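Local coordinates for protein cytochrome c-554 (Nitrosomonas europaea, PDB 1FT5) that carries electrons through four covalently bound hemes during ammonia oxidation, accepting them directly from hydroxylamine oxidoreductase, at residues 31-37 against 50-55; 42-48 against 155-161. All coordinates share one frame; numbering follows the deposited sequence.

Contact 1: 31-37 against 50-55. With HEM (protoporphyrin IX containing Fe), chain F; PO4 (phosphate ion), chain D.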
# COMPACT_ATOMS: atom_id res chain seq x y z
N MET A 31 -6.76 5.69 -8.75
CA MET A 31 -6.73 6.85 -9.64
C MET A 31 -8.00 6.92 -10.46
O MET A 31 -8.37 7.99 -10.95
CB MET A 31 -5.48 6.74 -10.53
CG MET A 31 -5.31 7.83 -11.61
SD MET A 31 -5.21 9.51 -10.87
CE MET A 31 -3.63 9.49 -10.13
N GLU A 32 -8.70 5.80 -10.65
CA GLU A 32 -9.93 5.86 -11.44
C GLU A 32 -10.99 6.76 -10.76
O GLU A 32 -11.79 7.46 -11.43
CB GLU A 32 -10.54 4.46 -11.61
CG GLU A 32 -9.63 3.49 -12.31
CD GLU A 32 -9.29 3.84 -13.75
OE1 GLU A 32 -8.14 3.59 -14.17
OE2 GLU A 32 -10.16 4.35 -14.48
N SER A 33 -10.94 6.80 -9.44
CA SER A 33 -11.86 7.59 -8.64
C SER A 33 -11.67 9.07 -8.87
O SER A 33 -12.59 9.82 -8.61
CB SER A 33 -11.70 7.30 -7.17
OG SER A 33 -12.14 5.96 -6.90
N LEU A 34 -10.47 9.45 -9.29
CA LEU A 34 -10.18 10.88 -9.52
C LEU A 34 -10.64 11.34 -10.89
O LEU A 34 -10.52 12.53 -11.21
CB LEU A 34 -8.67 11.18 -9.32
CG LEU A 34 -8.10 10.79 -7.94
CD1 LEU A 34 -6.72 11.37 -7.76
CD2 LEU A 34 -9.01 11.33 -6.80
N LYS A 35 -11.12 10.40 -11.72
CA LYS A 35 -11.55 10.75 -13.09
C LYS A 35 -12.92 11.31 -13.10
O LYS A 35 -13.74 11.02 -12.28
CB LYS A 35 -11.50 9.47 -13.98
CG LYS A 35 -10.09 9.03 -14.24
CD LYS A 35 -10.09 7.73 -15.06
CE LYS A 35 -8.72 7.19 -15.21
NZ LYS A 35 -8.81 6.04 -16.20
N PRO A 36 -13.20 12.17 -14.11
CA PRO A 36 -14.52 12.77 -14.21
C PRO A 36 -15.63 11.75 -14.34
O PRO A 36 -15.48 10.75 -15.07
CB PRO A 36 -14.44 13.64 -15.48
CG PRO A 36 -13.07 13.50 -16.03
CD PRO A 36 -12.27 12.54 -15.19
N ASN A 37 -16.74 11.99 -13.66
CA ASN A 37 -17.90 11.13 -13.76
C ASN A 37 -17.79 9.72 -13.17
O ASN A 37 -18.65 8.89 -13.40
CB ASN A 37 -18.32 11.10 -15.23
CG ASN A 37 -18.64 12.49 -15.75
OD1 ASN A 37 -19.56 13.13 -15.27
ND2 ASN A 37 -17.85 12.97 -16.69
N PRO A 50 -18.67 16.17 -9.37
CA PRO A 50 -18.69 14.85 -10.04
C PRO A 50 -18.14 14.81 -11.44
O PRO A 50 -17.81 13.73 -11.98
CB PRO A 50 -20.17 14.46 -10.02
CG PRO A 50 -20.94 15.84 -10.01
CD PRO A 50 -20.03 16.71 -9.12
N ALA A 51 -18.09 15.97 -12.09
CA ALA A 51 -17.62 16.02 -13.45
C ALA A 51 -16.21 16.53 -13.62
O ALA A 51 -15.69 16.53 -14.73
CB ALA A 51 -18.63 16.89 -14.33
N LYS A 52 -15.57 16.92 -12.52
CA LYS A 52 -14.23 17.47 -12.60
C LYS A 52 -13.14 16.39 -12.77
O LYS A 52 -13.24 15.31 -12.18
CB LYS A 52 -13.93 18.30 -11.31
CG LYS A 52 -12.49 18.81 -11.19
CD LYS A 52 -12.41 19.92 -10.14
CE LYS A 52 -10.96 20.28 -9.78
NZ LYS A 52 -11.00 21.36 -8.72
N ASP A 53 -12.09 16.75 -13.49
CA ASP A 53 -10.96 15.84 -13.62
C ASP A 53 -9.99 16.16 -12.48
O ASP A 53 -9.32 17.20 -12.51
CB ASP A 53 -10.27 16.06 -14.96
CG ASP A 53 -9.05 15.18 -15.16
OD1 ASP A 53 -8.72 14.34 -14.28
OD2 ASP A 53 -8.38 15.37 -16.20
N TYR A 54 -9.91 15.27 -11.47
CA TYR A 54 -9.01 15.48 -10.30
C TYR A 54 -7.72 14.66 -10.47
O TYR A 54 -6.92 14.64 -9.52
CB TYR A 54 -9.70 14.99 -9.00
CG TYR A 54 -10.85 15.92 -8.54
CD1 TYR A 54 -12.17 15.55 -8.79
CD2 TYR A 54 -10.59 17.09 -7.82
CE1 TYR A 54 -13.26 16.32 -8.31
CE2 TYR A 54 -11.66 17.84 -7.34
CZ TYR A 54 -12.96 17.44 -7.58
OH TYR A 54 -13.99 18.19 -7.05
N THR A 55 -7.47 14.10 -11.66
CA THR A 55 -6.28 13.23 -11.78
C THR A 55 -4.94 13.94 -11.75
O THR A 55 -3.92 13.29 -11.62
CB THR A 55 -6.32 12.36 -13.09
OG1 THR A 55 -6.27 13.26 -14.18
CG2 THR A 55 -7.53 11.52 -13.21
CHA HEM F . -11.61 7.61 -1.29
CHB HEM F . -11.81 11.30 -4.43
CHC HEM F . -8.24 13.56 -1.94
CHD HEM F . -7.83 9.61 0.93
C1A HEM F . -11.98 8.41 -2.41
C2A HEM F . -13.09 8.16 -3.25
C3A HEM F . -13.14 9.20 -4.17
C4A HEM F . -12.03 10.06 -3.81
CMA HEM F . -14.16 9.47 -5.29
CAA HEM F . -14.03 6.99 -3.12
CBA HEM F . -15.11 7.24 -2.07
CGA HEM F . -16.17 6.14 -2.07
O1A HEM F . -16.13 5.24 -2.94
O2A HEM F . -17.01 6.15 -1.15
C1B HEM F . -10.84 12.24 -4.01
C2B HEM F . -10.71 13.58 -4.54
C3B HEM F . -9.78 14.21 -3.81
C4B HEM F . -9.27 13.27 -2.84
CMB HEM F . -11.44 14.14 -5.74
CAB HEM F . -9.26 15.65 -3.94
CBB HEM F . -10.40 16.70 -3.86
C1C HEM F . -7.77 12.63 -0.97
C2C HEM F . -6.68 12.90 -0.06
C3C HEM F . -6.53 11.77 0.73
C4C HEM F . -7.56 10.85 0.29
CMC HEM F . -5.83 14.16 -0.01
CAC HEM F . -5.51 11.45 1.78
CBC HEM F . -5.07 12.54 2.76
C1D HEM F . -8.85 8.73 0.58
C2D HEM F . -9.17 7.57 1.32
C3D HEM F . -10.27 7.00 0.71
C4D HEM F . -10.58 7.84 -0.42
CMD HEM F . -8.42 7.09 2.57
CAD HEM F . -10.99 5.75 1.17
CBD HEM F . -12.22 6.01 2.07
CGD HEM F . -12.87 4.71 2.51
O1D HEM F . -13.53 4.08 1.68
O2D HEM F . -12.73 4.36 3.65
NA HEM F . -11.27 9.56 -2.78
NB HEM F . -9.96 12.04 -2.95
NC HEM F . -8.26 11.34 -0.80
ND HEM F . -9.67 8.91 -0.48
FE HEM F . -9.58 10.33 -1.93
P PO4 D . -4.95 5.98 -15.43
O1 PO4 D . -4.14 7.30 -15.34
O2 PO4 D . -3.97 4.78 -15.40
O3 PO4 D . -5.93 5.89 -14.24
O4 PO4 D . -5.76 5.92 -16.78
O HOH W 1 -17.04 15.45 -17.55
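M31 and T55 meet because CG of M31 stands anti to its backbone N (chi1 176°) and the thioether chain then bends twice, carrying SD across the threonine to 3.8 Å from its CB. In T55, chi1 of 64° places OG1 where it bonds D53 and leaves CG2 against K35, 3.7 Å from the lysine CG. One branch is thus polar and the other apolar, a division that suits threonine. D53 OD1 receives both T55 OG1, on its syn lone pair, and T55 N, from above the carboxylate plane; the latter bond closes an Asx turn. In the backbone, L34 O accepts Y54 N at 2.8 Å, while L34 CB lies against Y54 CB and L34 CD2 reaches the heme at C1B, 3.5 Å away. The Y54 ring is sandwiched between heme methyl CMB on one face and K52 CG over the centre of the other; its hydroxyl bonds to D49 N. Farther along, N37 N donates to P50 O at 2.6 Å, and P36, with no N-H to satisfy, lays its ring beside D53 CB. The extended K35 chain ends with NZ bound to E32 OE2 at 2.8 Å and to a phosphate probably from the crystallisation liquor. With a leucine here, E32 would probably lose its charged mate and the phosphate a hydrogen bond from NZ. Chemically, then, two backbone bonds join the loops that flank helix 40-45, L34 CD2 and the ring of Y54 pack on the heme, and charges gather at the outer side.

Contact 2: 42-48 against 155-161. With HEM (protoporphyrin IX containing Fe), chain F.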
# COMPACT_ATOMS: atom_id res chain seq x y z
N ALA A 42 -20.76 9.44 -4.53
CA ALA A 42 -19.86 9.67 -3.38
C ALA A 42 -19.27 11.09 -3.41
O ALA A 42 -19.16 11.75 -2.34
CB ALA A 42 -18.69 8.61 -3.34
N LYS A 43 -18.89 11.55 -4.59
CA LYS A 43 -18.33 12.90 -4.69
C LYS A 43 -19.38 13.96 -4.28
O LYS A 43 -19.06 14.89 -3.57
CB LYS A 43 -17.87 13.17 -6.10
CG LYS A 43 -16.56 12.37 -6.45
CD LYS A 43 -16.23 12.44 -7.93
CE LYS A 43 -14.91 11.75 -8.17
NZ LYS A 43 -14.71 11.47 -9.62
N GLN A 44 -20.62 13.77 -4.74
CA GLN A 44 -21.68 14.76 -4.39
C GLN A 44 -21.87 14.81 -2.88
O GLN A 44 -21.99 15.91 -2.29
CB GLN A 44 -23.01 14.39 -5.08
CG GLN A 44 -22.92 14.64 -6.55
CD GLN A 44 -24.26 14.51 -7.26
OE1 GLN A 44 -24.62 15.34 -8.10
NE2 GLN A 44 -25.01 13.47 -6.90
N LYS A 45 -21.88 13.64 -2.25
CA LYS A 45 -22.05 13.60 -0.79
C LYS A 45 -20.92 14.37 -0.06
O LYS A 45 -21.15 15.03 0.95
CB LYS A 45 -22.07 12.15 -0.30
CG LYS A 45 -22.33 12.04 1.19
CD LYS A 45 -22.83 10.65 1.61
CE LYS A 45 -23.54 10.74 2.96
NZ LYS A 45 -24.15 9.44 3.35
N ALA A 46 -19.71 14.33 -0.63
CA ALA A 46 -18.57 15.02 -0.05
C ALA A 46 -18.38 16.46 -0.55
O ALA A 46 -17.39 17.15 -0.22
CB ALA A 46 -17.27 14.21 -0.34
N LYS A 47 -19.37 16.90 -1.31
CA LYS A 47 -19.43 18.26 -1.93
C LYS A 47 -18.33 18.55 -2.93
O LYS A 47 -17.88 19.71 -3.09
CB LYS A 47 -19.52 19.35 -0.86
CG LYS A 47 -20.76 19.18 0.05
CD LYS A 47 -22.05 19.07 -0.78
CE LYS A 47 -23.33 19.06 0.10
NZ LYS A 47 -24.54 19.46 -0.73
N LEU A 48 -17.87 17.50 -3.61
CA LEU A 48 -16.87 17.61 -4.67
C LEU A 48 -17.65 17.69 -6.00
O LEU A 48 -18.87 17.45 -6.03
CB LEU A 48 -15.99 16.34 -4.66
CG LEU A 48 -15.19 16.22 -3.36
CD1 LEU A 48 -14.44 14.88 -3.42
CD2 LEU A 48 -14.21 17.38 -3.15
N PRO A 155 -11.27 14.12 1.69
CA PRO A 155 -12.64 14.67 1.76
C PRO A 155 -13.60 13.65 2.38
O PRO A 155 -14.75 14.01 2.66
CB PRO A 155 -13.03 14.89 0.29
CG PRO A 155 -11.74 14.87 -0.53
CD PRO A 155 -10.82 13.92 0.28
N PHE A 156 -13.17 12.38 2.48
CA PHE A 156 -14.07 11.29 2.93
C PHE A 156 -13.84 10.94 4.36
O PHE A 156 -13.09 10.03 4.72
CB PHE A 156 -13.89 10.05 1.95
CG PHE A 156 -14.27 10.43 0.54
CD1 PHE A 156 -13.30 10.93 -0.34
CD2 PHE A 156 -15.60 10.43 0.16
CE1 PHE A 156 -13.64 11.42 -1.57
CE2 PHE A 156 -15.95 10.94 -1.15
CZ PHE A 156 -14.92 11.42 -1.99
N THR A 157 -14.59 11.67 5.20
CA THR A 157 -14.40 11.55 6.64
C THR A 157 -15.65 11.05 7.35
O THR A 157 -16.71 10.97 6.73
CB THR A 157 -14.16 12.93 7.22
OG1 THR A 157 -15.37 13.65 7.00
CG2 THR A 157 -13.06 13.69 6.51
N PRO A 158 -15.51 10.68 8.62
CA PRO A 158 -16.70 10.19 9.37
C PRO A 158 -17.83 11.20 9.36
O PRO A 158 -19.00 10.80 9.42
CB PRO A 158 -16.15 9.90 10.77
CG PRO A 158 -14.72 9.51 10.48
CD PRO A 158 -14.28 10.50 9.39
N GLU A 159 -17.51 12.50 9.30
CA GLU A 159 -18.61 13.51 9.17
C GLU A 159 -19.43 13.30 7.92
O GLU A 159 -20.67 13.45 7.92
CB GLU A 159 -18.08 14.93 9.05
CG GLU A 159 -17.62 15.47 10.33
CD GLU A 159 -17.12 16.88 10.22
OE1 GLU A 159 -16.90 17.42 9.09
OE2 GLU A 159 -16.91 17.49 11.30
N VAL A 160 -18.77 13.03 6.80
CA VAL A 160 -19.46 12.82 5.54
C VAL A 160 -20.32 11.55 5.63
O VAL A 160 -21.52 11.57 5.25
CB VAL A 160 -18.44 12.68 4.37
CG1 VAL A 160 -19.20 12.36 3.08
CG2 VAL A 160 -17.64 14.03 4.26
N ASP A 161 -19.72 10.46 6.14
CA ASP A 161 -20.41 9.21 6.27
C ASP A 161 -19.64 8.31 7.23
O ASP A 161 -18.42 8.18 7.14
CB ASP A 161 -20.51 8.52 4.91
CG ASP A 161 -21.50 7.37 4.89
OD1 ASP A 161 -21.36 6.44 5.68
OD2 ASP A 161 -22.46 7.41 4.07
CHA HEM F . -11.61 7.61 -1.29
CHB HEM F . -11.81 11.30 -4.43
CHC HEM F . -8.24 13.56 -1.94
CHD HEM F . -7.83 9.61 0.93
C1A HEM F . -11.98 8.41 -2.41
C2A HEM F . -13.09 8.16 -3.25
C3A HEM F . -13.14 9.20 -4.17
C4A HEM F . -12.03 10.06 -3.81
CMA HEM F . -14.16 9.47 -5.29
CAA HEM F . -14.03 6.99 -3.12
CBA HEM F . -15.11 7.24 -2.07
CGA HEM F . -16.17 6.14 -2.07
O1A HEM F . -16.13 5.24 -2.94
O2A HEM F . -17.01 6.15 -1.15
C1B HEM F . -10.84 12.24 -4.01
C2B HEM F . -10.71 13.58 -4.54
C3B HEM F . -9.78 14.21 -3.81
C4B HEM F . -9.27 13.27 -2.84
CMB HEM F . -11.44 14.14 -5.74
CAB HEM F . -9.26 15.65 -3.94
CBB HEM F . -10.40 16.70 -3.86
C1C HEM F . -7.77 12.63 -0.97
C2C HEM F . -6.68 12.90 -0.06
C3C HEM F . -6.53 11.77 0.73
C4C HEM F . -7.56 10.85 0.29
CMC HEM F . -5.83 14.16 -0.01
CAC HEM F . -5.51 11.45 1.78
CBC HEM F . -5.07 12.54 2.76
C1D HEM F . -8.85 8.73 0.58
C2D HEM F . -9.17 7.57 1.32
C3D HEM F . -10.27 7.00 0.71
C4D HEM F . -10.58 7.84 -0.42
CMD HEM F . -8.42 7.09 2.57
CAD HEM F . -10.99 5.75 1.17
CBD HEM F . -12.22 6.01 2.07
CGD HEM F . -12.87 4.71 2.51
O1D HEM F . -13.53 4.08 1.68
O2D HEM F . -12.73 4.36 3.65
NA HEM F . -11.27 9.56 -2.78
NB HEM F . -9.96 12.04 -2.95
NC HEM F . -8.26 11.34 -0.80
ND HEM F . -9.67 8.91 -0.48
FE HEM F . -9.58 10.33 -1.93
O HOH W 2 -15.63 16.60 2.40
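A46 and F156 form the apolar centre, the alanine CB resting 3.6 Å from ring atom CE2; a small methyl suits a place where the helix end comes so near an aromatic ring. L48 enlarges this patch: its CD1 lies 3.8 Å from F156 CZ, crossing the ring at a slant, and also touches P155 CG. The proline in turn sets its CD 3.4 Å from heme CHC, a compact, rigid ring whose CD and CG pack against the porphyrin. F156 itself brings CE1 down to 3.1 Å from heme C4A, a close approach above pyrrole A, while A42 O lies in the plane of the phenyl ring at its edge, near CE2. Outward from here the polar atoms begin. A water donates to both A46 O and P155 O, tying the two backbones where they do not bond directly. V160 packs CG1 against the methylene CG of K45, whose chain, extended with CG opposite the backbone N (chi1 -176°), slides past the valine in the reverse direction. The length of the lysine chain lets its amine reach D161, and the salt bridge from K45 NZ to D161 OD2 measures 2.7 Å. It meets the anti side of the carboxylate, 32° out of plane; D161 OD1 takes K163 N. The contact joins the C-terminal end of helix 40-45, closed by a Schellman motif with K47 at its positive-phi position, to the loop between helices 131-138 and 168-171, where Y164 stacks edge-to-face with F156.

How the contacts relate
The two contacts enclose one heme, whose iron is ligated by H64, from different sides: L34 of contact 1 and F156 of contact 2 lie over opposite porphyrin faces, with Y54 at the rim. Their segments alternate along the chain, so segment 42-48 follows 31-37 and precedes 50-55 in sequence. The contact centres are about 15 Å apart, yet the contacts touch directly. K43 joins them, its NZ hydrogen-bonded to S33 O at 2.9 Å, and Y54 OH lies 3.6 Å from L48 CB. The side chain of L34 approaches that of H64 to about 4 Å, whereas the side chain of F156 stays about 6 Å from that of H64, consistent with its place across the heme.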